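PDB 3E96: dihydrodipicolinate synthase from Bacillus clausii KSM-K16, which probably catalyses a lyase reaction of the dihydrodipicolinate synthase type, as a member of the DapA family of TIM-barrel enzymes. Local coordinates for residues E58-L62 / V277-P281; G54-E58 / N260-K265. One frame throughout, in Å; residues are numbered along the deposited sequence.

Contact 1 (E58-L62 / V277-P281); sequences EFYAL and VTRAP
The carboxylate of E58 is bound by the backbone of R279, while T278 lines it with carbon. E58 OE1 accepts the amide N-H of R279 at 3.2 Å, a nearly straight bond (165°) that arrives on the syn side. A water adds a second link, donating to E58 OE1 at 2.7 Å and to R279 O, so the N-H of R279 is bound to OE1 directly and its C=O through the water. With CG anti to the carbonyl carbon (chi1 -70°) and the chain extended beyond it, E58 carries its carboxylate across to this loop, where OE2 forms a salt bridge with K265. A glutamine in place of E58 would probably leave K265 without its counter-charge. The side chains of E58 and T278 cross at about a right angle, with T278 CB 3.4 Å from E58 OE1, while the T278 hydroxyl turns to the carbonyl of V282. In this TIM barrel the contact ties the loop between strand 49-50 and helix 64-78, which includes a short 3-10 segment at 59-61, to the loop that leads from helix 262-270 to helix 287-299. The side chain of R279 makes the second direct bond between the segments: extended from CG to NE, it runs past A61, whose CB sits 4.1 Å from R279 CB, and places NH2 2.9 Å from the carbonyl O of A61. That oxygen lies in the guanidinium plane, although the donor is tilted 29° from the carbonyl plane. The remaining guanidinium nitrogens are engaged too, NE by the carbonyl of G28 and NH1 by E66 of helix 64-78.

Contact 2 (G54-E58 / N260-K265); sequences GNTSE and NVVVIK
K265 NZ donates to three oxygens: OE2 of E58 at 2.7 Å, in a salt bridge, and the backbone carbonyls of T21 and V277. The ammonium meets E58 OE2 nearly along the C-O axis, the two side chains coming from opposite directions. With K265 all but fully extended (chi2 -171°, chi4 173°), the charge is carried from the helix to the loop after strand 49-50 of the TIM barrel. There G54-E58 forms a type I turn from N55 to E58, and N260-K265 leads into helix 262-270. Such loops at the carboxyl ends of barrel strands build the active site, and T56 is a predicted pyruvate-binding residue, its side chain about 9 Å from that of K167, the predicted Schiff-base lysine. Beside the salt bridge V261 sets both methyls against the turn: CG2 lies 3.5 Å from the carbonyl O of T56, and CG1 is equally close to E58 OE2, so aliphatic carbon borders the buried ion pair and may strengthen its attraction. T56 divides its branches. With OG1 anti to the carbonyl carbon (chi1 -51°), CG2 is left to pack at about a right angle against I264, 3.9 Å from its CD1. The hydroxyl turns instead toward N260, whose OD1 also accepts a bond from R252. One water joins the two, 2.5 Å from T56 OG1 and donating to N260 OD1 at 2.6 Å.

Both contacts are buried, and they illustrate how a single acid can join one barrel loop to two others parts of the chain: E58 belongs to each, its OE1 bound to backbone in contact 1 and its OE2 to a lysine in contact 2. Contact 2 lies deeper, its centre about 9 Å from the chain centre against about 15 Å, and combines an ion pair with aliphatic packing beside the predicted pyruvate site. Contact 1, farther out, relies more on bonds to backbone, and A61, A280 and P281 pack against the second subunit there, as N55, N260 and V261 do in contact 2. The two also meet directly, T278 CG2 packing 3.6 Å from V262 CA.

Contact 1 (E58-L62 / V277-P281)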
loop_
_atom_site.group_PDB
_atom_site.type_symbol
_atom_site.label_atom_id
_atom_site.label_comp_id
_atom_site.label_asym_id
_atom_site.label_seq_id
_atom_site.Cartn_x
_atom_site.Cartn_y
_atom_site.Cartn_z
ATOM N N GLU B 58 3.975 12.382 0.956
ATOM C CA GLU B 58 3.090 11.735 -0.013
ATOM C C GLU B 58 3.901 10.930 -1.029
ATOM O O GLU B 58 3.671 10.981 -2.237
ATOM C CB GLU B 58 2.202 12.767 -0.709
ATOM C CG GLU B 58 1.155 13.363 0.218
ATOM C CD GLU B 58 0.328 14.441 -0.448
ATOM O OE1 GLU B 58 -0.653 14.102 -1.148
ATOM O OE2 GLU B 58 0.674 15.636 -0.278
ATOM N N PHE B 59 4.855 10.173 -0.500
ATOM C CA PHE B 59 5.736 9.321 -1.289
ATOM C C PHE B 59 5.020 8.487 -2.353
ATOM O O PHE B 59 5.425 8.466 -3.520
ATOM C CB PHE B 59 6.499 8.398 -0.333
ATOM C CG PHE B 59 7.305 7.336 -1.015
ATOM C CD1 PHE B 59 8.386 7.671 -1.817
ATOM C CD2 PHE B 59 7.000 5.990 -0.823
ATOM C CE1 PHE B 59 9.159 6.684 -2.419
ATOM C CE2 PHE B 59 7.765 4.995 -1.420
ATOM C CZ PHE B 59 8.850 5.344 -2.220
ATOM N N TYR B 60 3.954 7.797 -1.960
ATOM C CA TYR B 60 3.231 6.946 -2.896
ATOM C C TYR B 60 2.479 7.675 -4.002
ATOM O O TYR B 60 2.006 7.048 -4.952
ATOM C CB TYR B 60 2.298 6.015 -2.125
ATOM C CG TYR B 60 3.077 5.003 -1.314
ATOM C CD1 TYR B 60 3.895 4.067 -1.944
ATOM C CD2 TYR B 60 3.029 5.004 0.080
ATOM C CE1 TYR B 60 4.649 3.157 -1.211
ATOM C CE2 TYR B 60 3.781 4.094 0.827
ATOM C CZ TYR B 60 4.588 3.174 0.169
ATOM O OH TYR B 60 5.324 2.263 0.891
ATOM N N ALA B 61 2.377 8.996 -3.887
ATOM C CA ALA B 61 1.704 9.794 -4.915
ATOM C C ALA B 61 2.740 10.324 -5.911
ATOM O O ALA B 61 2.403 11.017 -6.875
ATOM C CB ALA B 61 0.956 10.956 -4.268
ATOM N N LEU B 62 4.007 9.991 -5.676
ATOM C CA LEU B 62 5.089 10.429 -6.556
ATOM C C LEU B 62 5.508 9.322 -7.514
ATOM O O LEU B 62 5.441 8.141 -7.180
ATOM C CB LEU B 62 6.323 10.826 -5.734
ATOM C CG LEU B 62 6.193 11.846 -4.598
ATOM C CD1 LEU B 62 7.529 11.938 -3.863
ATOM C CD2 LEU B 62 5.787 13.202 -5.151
ATOM N N VAL B 277 -1.643 21.883 -2.584
ATOM C CA VAL B 277 -2.625 20.867 -2.224
ATOM C C VAL B 277 -2.054 19.454 -2.213
ATOM O O VAL B 277 -0.890 19.231 -2.545
ATOM C CB VAL B 277 -3.803 20.869 -3.218
ATOM C CG1 VAL B 277 -4.512 22.212 -3.190
ATOM C CG2 VAL B 277 -3.285 20.565 -4.628
ATOM N N THR B 278 -2.891 18.502 -1.819
ATOM C CA THR B 278 -2.495 17.099 -1.809
ATOM C C THR B 278 -2.856 16.537 -3.181
ATOM O O THR B 278 -3.601 17.169 -3.935
ATOM C CB THR B 278 -3.265 16.285 -0.731
ATOM O OG1 THR B 278 -4.676 16.533 -0.851
ATOM C CG2 THR B 278 -2.795 16.656 0.671
ATOM N N ARG B 279 -2.311 15.373 -3.516
ATOM C CA ARG B 279 -2.633 14.724 -4.782
ATOM C C ARG B 279 -3.634 13.608 -4.489
ATOM O O ARG B 279 -3.650 13.058 -3.385
ATOM C CB ARG B 279 -1.388 14.095 -5.420
ATOM C CG ARG B 279 -0.535 15.031 -6.272
ATOM C CD ARG B 279 0.617 14.266 -6.920
ATOM N NE ARG B 279 1.461 15.126 -7.749
ATOM C CZ ARG B 279 2.600 14.745 -8.317
ATOM N NH1 ARG B 279 3.298 15.605 -9.048
ATOM N NH2 ARG B 279 3.045 13.505 -8.157
ATOM N N ALA B 280 -4.484 13.290 -5.460
ATOM C CA ALA B 280 -5.427 12.189 -5.283
ATOM C C ALA B 280 -4.475 11.043 -4.938
ATOM O O ALA B 280 -3.366 10.997 -5.464
ATOM C CB ALA B 280 -6.154 11.899 -6.595
ATOM N N PRO B 281 -4.907 10.067 -4.120
ATOM C CA PRO B 281 -6.190 9.835 -3.446
ATOM C C PRO B 281 -6.655 10.682 -2.256
ATOM O O PRO B 281 -7.429 10.198 -1.430
ATOM C CB PRO B 281 -6.109 8.356 -3.086
ATOM C CG PRO B 281 -4.666 8.215 -2.696
ATOM C CD PRO B 281 -3.951 8.988 -3.797
HETATM O O HOH W 1 -1.671 11.685 -1.925
#

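Contact 2 (G54-E58 / N260-K265)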
loop_
_atom_site.group_PDB
_atom_site.type_symbol
_atom_site.label_atom_id
_atom_site.label_comp_id
_atom_site.label_asym_id
_atom_site.label_seq_id
_atom_site.Cartn_x
_atom_site.Cartn_y
_atom_site.Cartn_z
ATOM N N GLY B 54 9.048 10.639 2.630
ATOM C CA GLY B 54 8.432 10.030 3.795
ATOM C C GLY B 54 6.947 9.998 3.484
ATOM O O GLY B 54 6.530 10.467 2.424
ATOM N N ASN B 55 6.126 9.462 4.373
ATOM C CA ASN B 55 4.706 9.419 4.061
ATOM C C ASN B 55 4.044 10.788 4.129
ATOM O O ASN B 55 3.068 11.034 3.429
ATOM C CB ASN B 55 3.996 8.399 4.951
ATOM C CG ASN B 55 3.989 7.008 4.328
ATOM O OD1 ASN B 55 4.139 6.006 5.020
ATOM N ND2 ASN B 55 3.811 6.947 3.006
ATOM N N THR B 56 4.592 11.685 4.944
ATOM C CA THR B 56 4.047 13.035 5.044
ATOM C C THR B 56 4.346 13.744 3.719
ATOM O O THR B 56 3.664 14.694 3.339
ATOM C CB THR B 56 4.707 13.829 6.189
ATOM O OG1 THR B 56 4.660 13.057 7.394
ATOM C CG2 THR B 56 3.967 15.147 6.422
ATOM N N SER B 57 5.372 13.255 3.023
ATOM C CA SER B 57 5.791 13.802 1.730
ATOM C C SER B 57 4.923 13.249 0.601
ATOM O O SER B 57 5.128 13.592 -0.567
ATOM C CB SER B 57 7.243 13.409 1.432
ATOM O OG SER B 57 8.062 13.513 2.580
ATOM N N GLU B 58 3.975 12.382 0.956
ATOM C CA GLU B 58 3.090 11.735 -0.013
ATOM C C GLU B 58 3.901 10.930 -1.029
ATOM O O GLU B 58 3.671 10.981 -2.237
ATOM C CB GLU B 58 2.202 12.767 -0.709
ATOM C CG GLU B 58 1.155 13.363 0.218
ATOM C CD GLU B 58 0.328 14.441 -0.448
ATOM O OE1 GLU B 58 -0.653 14.102 -1.148
ATOM O OE2 GLU B 58 0.674 15.636 -0.278
ATOM N N ASN B 260 -4.238 13.148 7.376
ATOM C CA ASN B 260 -2.849 13.329 7.788
ATOM C C ASN B 260 -2.025 14.451 7.155
ATOM O O ASN B 260 -1.384 15.230 7.867
ATOM C CB ASN B 260 -2.094 12.005 7.650
ATOM C CG ASN B 260 -0.722 12.057 8.288
ATOM O OD1 ASN B 260 0.192 12.703 7.774
ATOM N ND2 ASN B 260 -0.574 11.383 9.419
ATOM N N VAL B 261 -2.031 14.537 5.830
ATOM C CA VAL B 261 -1.253 15.569 5.147
ATOM C C VAL B 261 -2.087 16.774 4.734
ATOM O O VAL B 261 -1.636 17.916 4.849
ATOM C CB VAL B 261 -0.557 14.995 3.887
ATOM C CG1 VAL B 261 0.165 16.114 3.122
ATOM C CG2 VAL B 261 0.436 13.908 4.291
ATOM N N VAL B 262 -3.303 16.530 4.260
ATOM C CA VAL B 262 -4.142 17.636 3.823
ATOM C C VAL B 262 -4.388 18.654 4.943
ATOM O O VAL B 262 -4.451 19.853 4.678
ATOM C CB VAL B 262 -5.480 17.131 3.219
ATOM C CG1 VAL B 262 -6.289 16.383 4.258
ATOM C CG2 VAL B 262 -6.258 18.312 2.639
ATOM N N VAL B 263 -4.508 18.192 6.187
ATOM C CA VAL B 263 -4.704 19.115 7.312
ATOM C C VAL B 263 -3.462 20.001 7.455
ATOM O O VAL B 263 -3.566 21.211 7.696
ATOM C CB VAL B 263 -4.940 18.359 8.647
ATOM C CG1 VAL B 263 -4.827 19.324 9.830
ATOM C CG2 VAL B 263 -6.321 17.715 8.637
ATOM N N ILE B 264 -2.285 19.396 7.308
ATOM C CA ILE B 264 -1.035 20.144 7.399
ATOM C C ILE B 264 -0.971 21.217 6.307
ATOM O O ILE B 264 -0.650 22.383 6.578
ATOM C CB ILE B 264 0.193 19.208 7.252
ATOM C CG1 ILE B 264 0.334 18.334 8.499
ATOM C CG2 ILE B 264 1.465 20.026 7.047
ATOM C CD1 ILE B 264 1.470 17.331 8.421
ATOM N N LYS B 265 -1.285 20.827 5.075
ATOM C CA LYS B 265 -1.236 21.764 3.957
ATOM C C LYS B 265 -2.229 22.914 4.042
ATOM O O LYS B 265 -1.887 24.056 3.725
ATOM C CB LYS B 265 -1.404 21.017 2.629
ATOM C CG LYS B 265 -0.170 20.189 2.256
ATOM C CD LYS B 265 -0.238 19.627 0.840
ATOM C CE LYS B 265 1.069 18.921 0.483
ATOM N NZ LYS B 265 1.010 18.210 -0.835
HETATM O O HOH W 2 2.570 11.684 7.800
#